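Local coordinates for protein AT27789p (PDB 5UZM) that probably binds RNA, including mRNA, as the Drosophila hnRNP F/H homologue Glorund, of which this chain is the second quasi-RNA recognition motif, at residues S61-D64 and T65-L69; F84-S87 and I88-K92. All coordinates share one frame; numbering follows the deposited sequence. Where two conformers were deposited one is given.

Contact 1. Residues S61-D64 and T65-L69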
loop_
_atom_site.group_PDB
_atom_site.type_symbol
_atom_site.label_atom_id
_atom_site.label_comp_id
_atom_site.label_asym_id
_atom_site.label_seq_id
_atom_site.Cartn_x
_atom_site.Cartn_y
_atom_site.Cartn_z
ATOM N N SER A 61 -8.243 10.690 1.254
ATOM C CA SER A 61 -9.270 10.953 2.241
ATOM C C SER A 61 -9.238 9.884 3.315
ATOM O O SER A 61 -8.744 8.770 3.116
ATOM C CB SER A 61 -10.670 11.015 1.613
ATOM O OG SER A 61 -11.141 9.721 1.269
ATOM N N GLN A 62 -9.794 10.237 4.472
ATOM C CA GLN A 62 -9.886 9.294 5.573
ATOM C C GLN A 62 -10.858 8.157 5.268
ATOM O O GLN A 62 -10.583 6.991 5.576
ATOM C CB GLN A 62 -10.285 10.051 6.849
ATOM C CG GLN A 62 -10.855 9.197 7.948
ATOM C CD GLN A 62 -9.825 8.382 8.685
ATOM O OE1 GLN A 62 -8.610 8.539 8.493
ATOM N NE2 GLN A 62 -10.306 7.497 9.543
ATOM N N ASP A 63 -11.984 8.451 4.629
ATOM C CA ASP A 63 -12.910 7.360 4.346
ATOM C C ASP A 63 -12.319 6.355 3.360
ATOM O O ASP A 63 -12.606 5.160 3.463
ATOM C CB ASP A 63 -14.223 7.907 3.822
ATOM C CG ASP A 63 -15.243 6.813 3.571
ATOM O OD1 ASP A 63 -15.667 6.155 4.543
ATOM O OD2 ASP A 63 -15.623 6.625 2.401
ATOM N N ASP A 64 -11.491 6.814 2.429
ATOM C CA ASP A 64 -10.852 5.860 1.518
ATOM C C ASP A 64 -9.869 4.951 2.244
ATOM O O ASP A 64 -9.716 3.771 1.883
ATOM C CB ASP A 64 -10.175 6.614 0.400
ATOM C CG ASP A 64 -11.142 6.881 -0.753
ATOM O OD1 ASP A 64 -12.351 6.583 -0.588
ATOM O OD2 ASP A 64 -10.711 7.392 -1.803
ATOM N N THR A 65 -9.182 5.476 3.250
ATOM C CA THR A 65 -8.341 4.627 4.087
ATOM C C THR A 65 -9.163 3.553 4.783
ATOM O O THR A 65 -8.744 2.390 4.888
ATOM C CB THR A 65 -7.591 5.501 5.101
ATOM O OG1 THR A 65 -6.868 6.509 4.378
ATOM C CG2 THR A 65 -6.631 4.655 5.919
ATOM N N GLU A 66 -10.361 3.908 5.266
ATOM C CA GLU A 66 -11.158 2.909 5.951
ATOM C C GLU A 66 -11.660 1.850 4.979
ATOM O O GLU A 66 -11.685 0.668 5.318
ATOM C CB GLU A 66 -12.320 3.573 6.686
ATOM C CG GLU A 66 -11.863 4.600 7.718
ATOM C CD GLU A 66 -11.330 3.994 9.013
ATOM O OE1 GLU A 66 -11.530 2.779 9.275
ATOM O OE2 GLU A 66 -10.733 4.769 9.794
ATOM N N GLN A 67 -12.031 2.254 3.755
ATOM C CA GLN A 67 -12.424 1.265 2.761
ATOM C C GLN A 67 -11.240 0.385 2.361
ATOM O O GLN A 67 -11.436 -0.802 2.075
ATOM C CB GLN A 67 -12.998 1.944 1.530
ATOM C CG GLN A 67 -14.334 2.685 1.777
ATOM C CD GLN A 67 -14.825 3.344 0.532
ATOM O OE1 GLN A 67 -15.008 4.558 0.475
ATOM N NE2 GLN A 67 -15.009 2.547 -0.500
ATOM N N ALA A 68 -10.022 0.936 2.345
ATOM C CA ALA A 68 -8.859 0.098 2.020
ATOM C C ALA A 68 -8.659 -0.947 3.087
ATOM O O ALA A 68 -8.417 -2.116 2.798
ATOM C CB ALA A 68 -7.606 0.947 1.894
ATOM N N LEU A 69 -8.768 -0.544 4.356
ATOM C CA LEU A 69 -8.635 -1.522 5.424
ATOM C C LEU A 69 -9.691 -2.613 5.337
ATOM O O LEU A 69 -9.441 -3.761 5.726
ATOM C CB LEU A 69 -8.703 -0.801 6.779
ATOM C CG LEU A 69 -7.448 0.023 6.977
ATOM C CD1 LEU A 69 -7.778 1.208 7.872
ATOM C CD2 LEU A 69 -6.412 -0.849 7.609
#
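Glu66 N, Gln67 N and Ala68 N donate in turn to the carbonyls of Gln62, Asp63 and Asp64, four residues back, which winds the whole short helix 62-69. Ser61 stands just before it as the N-cap. Its OG accepts from Asp64 N at 3.1 Å, which gives an amide of the first turn the acceptor that no preceding helical carbonyl supplies. Ser61 O serves the next turn. Thr65 OG1 donates to Ser61 O at 3.2 Å, tilted 24° from the carbonyl plane, and the longer bond from Thr65 N to Ser61 O is weak. With OG1 beside its own backbone N (chi1 -55°), the hydroxyl folds back along the helix to reach that oxygen. With an alanine in place of Thr65, Ser61 O would probably lose its hydroxyl donor and keep, of the two bonds, only the weak one from the amide. This is the second helix of an RRM-type domain, lying against one side of the antiparallel sheet. Ala68 faces inward and touches Phe29 and Phe59. On the side facing Arg85 of strand 79-85, Gln62 and Glu66 lie one turn apart. Both chains bend at chi2, which brings Gln62 NE2 to 2.8 Å from Glu66 OE2, but the angle is too poor for a hydrogen bond. The amide and carboxylate planes are turned 63° from each other. The stronger partner of Glu66 OE2 is Arg85, through a salt bridge. Asp64 also has its polar partner beyond the helix: OD2 accepts from Asp33 N. Further round the helix, the CG of Gln67 lies over Asp63 O at 3.5 Å. Its chain then runs out extended beside the carboxylate of Asp63.

Contact 2. Residues F84-S87 and I88-K92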
loop_
_atom_site.group_PDB
_atom_site.type_symbol
_atom_site.label_atom_id
_atom_site.label_comp_id
_atom_site.label_asym_id
_atom_site.label_seq_id
_atom_site.Cartn_x
_atom_site.Cartn_y
_atom_site.Cartn_z
ATOM N N PHE A 84 -2.695 -2.885 7.028
ATOM C CA PHE A 84 -2.656 -2.292 8.367
ATOM C C PHE A 84 -2.750 -0.778 8.311
ATOM O O PHE A 84 -2.198 -0.145 7.410
ATOM C CB PHE A 84 -1.331 -2.625 9.099
ATOM C CG PHE A 84 -0.976 -4.060 9.078
ATOM C CD1 PHE A 84 -1.423 -4.914 10.080
ATOM C CD2 PHE A 84 -0.212 -4.599 8.035
ATOM C CE1 PHE A 84 -1.106 -6.270 10.052
ATOM C CE2 PHE A 84 0.109 -5.950 8.016
ATOM C CZ PHE A 84 -0.333 -6.785 9.025
ATOM N N ARG A 85 -3.368 -0.186 9.346
ATOM C CA ARG A 85 -3.360 1.263 9.488
ATOM C C ARG A 85 -1.938 1.754 9.730
ATOM O O ARG A 85 -1.149 1.097 10.412
ATOM C CB ARG A 85 -4.261 1.698 10.650
ATOM C CG ARG A 85 -5.509 0.839 10.849
ATOM C CD ARG A 85 -6.400 1.460 11.930
ATOM N NE ARG A 85 -6.822 2.784 11.498
ATOM C CZ ARG A 85 -8.004 3.047 10.956
ATOM N NH1 ARG A 85 -8.901 2.083 10.812
ATOM N NH2 ARG A 85 -8.293 4.281 10.565
ATOM N N SER A 86 -1.617 2.907 9.157
ATOM C CA SER A 86 -0.269 3.423 9.197
ATOM C C SER A 86 -0.285 4.938 9.323
ATOM O O SER A 86 -1.260 5.517 9.827
ATOM C CB SER A 86 0.498 2.977 7.941
ATOM O OG SER A 86 1.868 3.253 8.087
ATOM N N SER A 87 0.780 5.573 8.853
ATOM C CA SER A 87 0.988 7.010 9.011
ATOM C C SER A 87 2.042 7.474 8.025
ATOM O O SER A 87 2.868 6.691 7.558
ATOM C CB SER A 87 1.441 7.354 10.434
ATOM O OG SER A 87 2.722 6.785 10.661
ATOM N N ILE A 88 2.028 8.779 7.737
ATOM C CA ILE A 88 3.017 9.357 6.844
ATOM C C ILE A 88 4.420 9.156 7.403
ATOM O O ILE A 88 5.347 8.812 6.668
ATOM C CB ILE A 88 2.722 10.854 6.618
ATOM C CG1 ILE A 88 1.322 11.048 6.037
ATOM C CG2 ILE A 88 3.768 11.473 5.710
ATOM C CD1 ILE A 88 1.242 10.866 4.569
ATOM N N ALA A 89 4.594 9.367 8.718
ATOM C CA ALA A 89 5.925 9.214 9.312
ATOM C C ALA A 89 6.443 7.786 9.158
ATOM O O ALA A 89 7.625 7.576 8.883
ATOM C CB ALA A 89 5.907 9.620 10.788
ATOM N N GLU A 90 5.572 6.785 9.325
ATOM C CA GLU A 90 6.027 5.411 9.131
ATOM C C GLU A 90 6.385 5.165 7.672
ATOM O O GLU A 90 7.390 4.507 7.371
ATOM C CB GLU A 90 4.960 4.426 9.616
ATOM C CG GLU A 90 5.462 2.970 9.562
ATOM C CD GLU A 90 4.402 1.914 9.943
ATOM O OE1 GLU A 90 4.792 0.794 10.354
ATOM O OE2 GLU A 90 3.192 2.175 9.823
ATOM N N MET A 91 5.580 5.694 6.746
ATOM C CA MET A 91 5.903 5.555 5.328
ATOM C C MET A 91 7.243 6.209 5.003
ATOM O O MET A 91 8.083 5.621 4.303
ATOM C CB MET A 91 4.777 6.169 4.486
ATOM C CG MET A 91 5.024 6.163 2.973
ATOM S SD MET A 91 3.499 6.701 2.175
ATOM C CE MET A 91 3.716 5.996 0.524
ATOM N N LYS A 92 7.457 7.439 5.483
ATOM C CA LYS A 92 8.705 8.131 5.162
ATOM C C LYS A 92 9.912 7.422 5.769
ATOM O O LYS A 92 10.976 7.360 5.142
ATOM C CB LYS A 92 8.648 9.587 5.630
ATOM C CG LYS A 92 7.697 10.438 4.818
ATOM C CD LYS A 92 8.428 11.179 3.711
ATOM C CE LYS A 92 7.496 12.144 2.999
ATOM N NZ LYS A 92 6.600 12.820 3.970
HETATM O O HOH W 1 1.250 0.073 10.136
#
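Ser87 is the N-cap of helix 88-94, and its OG accepts from Glu90 N at 3.1 Å with an N-H...O angle of 158°. The hydroxyl sits between its own backbone N and carbonyl carbon (chi1 65°), which turns it toward the first turn. OG also touches Glu90 CB at 3.4 Å. Ser87 O takes the amide of Met91 at 3.0 Å, the first backbone bond of the helix. This capped turn joins the end of strand 79-85 to the C-terminal helix that follows the RRM sheet. Ile88 and Met91 of this helix rest on Val10 and Gln58, on two central strands. Glu90 reaches back past the cap. Its chain is extended, and OE2 accepts from Ser86 OG in a very short bond modelled at 2.4 Å, a length too short to be taken at face value. OE2 also accepts from a water at 2.9 Å, and the same water donates to Arg85 O at 2.6 Å. Through the water, the carboxylate is linked to the backbone of Arg85. The other oxygen, OE1, forms a salt bridge with Lys12 of strand 10-14.

Going from the N terminus, contact 1 comes first. It follows strand 54-58 and makes up the N-cap and the whole of helix 62-69. The chain then runs through strands 75-76 and 79-85 before contact 2 carries it into helix 88-94. Each contact is local and closes no long loop. They are in series, neither nested nor crossed, with centres about 14 Å apart. They meet at Arg85, where NH2 lies 2.6 Å from Glu66 OE2, while Leu69 packs against Arg85 and the backbone of Phe84. Glu66 and Leu69 thus tie helix 62-69 to strand 79-85, and contact 2 joins that strand to helix 88-94.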